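Local coordinates for uncharacterized protein (Cricetid herpesvirus 2, PDB 4ZKQ) that binds chemokines as a herpesvirus decoy receptor and so probably keeps them from acting on the host's own receptors, at residues 299-304 and 357-362. Sequence-based numbering, arbitrary orientation.
Sequences LFQTAD and STMTVR
Q301 and M359 meet where the loop that leaves strand 290-296 passes the start of strand 360-366, part of an antiparallel beta sheet whose hairpin 350-355/360-366 turns just before M359. Their side chains cross at about a right angle, and the touch is methylene to methyl: CG of Q301 lies 4.0 Å from CE of M359. In M359, CG lies anti to the carbonyl carbon (chi1 -64°), and the bend about CG-SD (chi3 74°) turns the terminal methyl toward the loop, although the side chain does not leave the backbone in that direction. In Q301, chi1 of -51° likewise sets CG anti to the carbonyl carbon and brings it to the methionine methyl; the bend at chi2 then sets the course of the amide.

Deeper in, F300 and V361 both start out toward each other. The CG2 methyl of V361 comes to the edge of the phenyl ring, near its plane, with CE2 of F300 4.3 Å from it. The ring also stacks with Y354 of strand 350-355, and V361 reaches the same tyrosine, so the buried half of the contact continues into a small apolar cluster. Q301 lies on the solvent side, M359 being only partly exposed.

M359, with left-handed backbone angles, and T360 both face H355, forming a G1 beta bulge at the beginning of the strand. M359 and V361 are tied by backbone bonds to T297 and F295, residues on the approach to the 299-304 loop. Within that loop, the carbonyl oxygen of L299 takes two bonds from T302: the backbone N of T302 donates to L299 O over 3.0 Å, and OG1 of T302 donates to L299 O at 2.8 Å, lying in the carbonyl plane on a lone pair.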
loop_
_atom_site.group_PDB
_atom_site.type_symbol
_atom_site.label_atom_id
_atom_site.label_comp_id
_atom_site.label_asym_id
_atom_site.label_seq_id
_atom_site.Cartn_x
_atom_site.Cartn_y
_atom_site.Cartn_z
ATOM N N LEU A 299 9.579 -6.972 -18.578
ATOM C CA LEU A 299 9.129 -5.871 -17.743
ATOM C C LEU A 299 9.941 -4.601 -17.978
ATOM O O LEU A 299 9.384 -3.507 -18.025
ATOM C CB LEU A 299 9.197 -6.264 -16.264
ATOM C CG LEU A 299 8.791 -5.167 -15.279
ATOM C CD1 LEU A 299 7.308 -4.860 -15.417
ATOM C CD2 LEU A 299 9.141 -5.571 -13.857
ATOM N N PHE A 300 11.253 -4.741 -18.124
ATOM C CA PHE A 300 12.111 -3.568 -18.216
ATOM C C PHE A 300 11.967 -2.854 -19.557
ATOM O O PHE A 300 12.473 -1.745 -19.723
ATOM C CB PHE A 300 13.566 -3.958 -17.960
ATOM C CG PHE A 300 13.828 -4.362 -16.543
ATOM C CD1 PHE A 300 14.159 -3.417 -15.591
ATOM C CD2 PHE A 300 13.715 -5.683 -16.153
ATOM C CE1 PHE A 300 14.384 -3.785 -14.281
ATOM C CE2 PHE A 300 13.943 -6.056 -14.844
ATOM C CZ PHE A 300 14.277 -5.104 -13.908
ATOM N N GLN A 301 11.256 -3.476 -20.496
ATOM C CA GLN A 301 10.974 -2.860 -21.794
ATOM C C GLN A 301 9.676 -2.051 -21.765
ATOM O O GLN A 301 9.373 -1.315 -22.705
ATOM C CB GLN A 301 10.893 -3.932 -22.885
ATOM C CG GLN A 301 12.085 -4.878 -22.907
ATOM C CD GLN A 301 13.414 -4.146 -22.923
ATOM O OE1 GLN A 301 14.344 -4.512 -22.205
ATOM N NE2 GLN A 301 13.510 -3.107 -23.747
ATOM N N THR A 302 8.926 -2.185 -20.675
ATOM C CA THR A 302 7.672 -1.461 -20.470
ATOM C C THR A 302 7.849 -0.187 -19.664
ATOM O O THR A 302 6.926 0.621 -19.537
ATOM C CB THR A 302 6.653 -2.329 -19.712
ATOM O OG1 THR A 302 6.892 -2.232 -18.293
ATOM C CG2 THR A 302 6.751 -3.774 -20.161
ATOM N N ALA A 303 9.037 -0.024 -19.105
ATOM C CA ALA A 303 9.252 0.943 -18.045
ATOM C C ALA A 303 9.133 2.406 -18.496
ATOM O O ALA A 303 8.979 3.301 -17.658
ATOM C CB ALA A 303 10.599 0.695 -17.426
ATOM N N ASP A 304 9.189 2.644 -19.803
ATOM C CA ASP A 304 9.074 4.000 -20.356
ATOM C C ASP A 304 10.155 4.934 -19.803
ATOM O O ASP A 304 9.882 6.083 -19.453
ATOM C CB ASP A 304 7.676 4.584 -20.074
ATOM C CG ASP A 304 7.382 5.840 -20.895
ATOM O OD1 ASP A 304 7.905 5.955 -22.025
ATOM O OD2 ASP A 304 6.629 6.710 -20.407
ATOM N N SER A 357 21.244 -8.558 -21.184
ATOM C CA SER A 357 21.486 -9.268 -22.437
ATOM C C SER A 357 20.466 -10.377 -22.676
ATOM O O SER A 357 19.953 -10.531 -23.786
ATOM C CB SER A 357 22.903 -9.851 -22.441
ATOM O OG SER A 357 23.208 -10.459 -21.195
ATOM N N THR A 358 20.172 -11.138 -21.629
ATOM C CA THR A 358 19.246 -12.260 -21.729
ATOM C C THR A 358 17.864 -11.921 -21.170
ATOM O O THR A 358 16.943 -12.732 -21.254
ATOM C CB THR A 358 19.797 -13.490 -20.989
ATOM O OG1 THR A 358 20.077 -13.149 -19.626
ATOM C CG2 THR A 358 21.078 -13.978 -21.657
ATOM N N MET A 359 17.723 -10.722 -20.608
ATOM C CA MET A 359 16.462 -10.298 -20.006
ATOM C C MET A 359 16.043 -11.316 -18.956
ATOM O O MET A 359 14.894 -11.761 -18.917
ATOM C CB MET A 359 15.381 -10.129 -21.074
ATOM C CG MET A 359 15.693 -9.027 -22.078
ATOM S SD MET A 359 14.800 -9.197 -23.633
ATOM C CE MET A 359 13.144 -8.704 -23.163
ATOM N N THR A 360 17.003 -11.681 -18.115
ATOM C CA THR A 360 16.804 -12.686 -17.085
ATOM C C THR A 360 17.036 -12.093 -15.708
ATOM O O THR A 360 18.070 -11.478 -15.446
ATOM C CB THR A 360 17.755 -13.889 -17.286
ATOM O OG1 THR A 360 17.572 -14.423 -18.601
ATOM C CG2 THR A 360 17.478 -14.984 -16.256
ATOM N N VAL A 361 16.057 -12.277 -14.834
ATOM C CA VAL A 361 16.197 -11.913 -13.438
ATOM C C VAL A 361 16.674 -13.129 -12.679
ATOM O O VAL A 361 16.281 -14.254 -12.991
ATOM C CB VAL A 361 14.872 -11.412 -12.833
ATOM C CG1 VAL A 361 15.020 -11.139 -11.340
ATOM C CG2 VAL A 361 14.412 -10.166 -13.540
ATOM N N ARG A 362 17.520 -12.893 -11.687
ATOM C CA ARG A 362 17.906 -13.928 -10.749
ATOM C C ARG A 362 17.621 -13.471 -9.324
ATOM O O ARG A 362 18.084 -12.412 -8.886
ATOM C CB ARG A 362 19.383 -14.292 -10.916
ATOM C CG ARG A 362 19.895 -15.269 -9.867
ATOM C CD ARG A 362 21.315 -15.739 -10.171
ATOM N NE ARG A 362 21.915 -16.437 -9.035
ATOM C CZ ARG A 362 23.009 -17.193 -9.109
ATOM N NH1 ARG A 362 23.631 -17.367 -10.267
ATOM N NH2 ARG A 362 23.482 -17.786 -8.020
#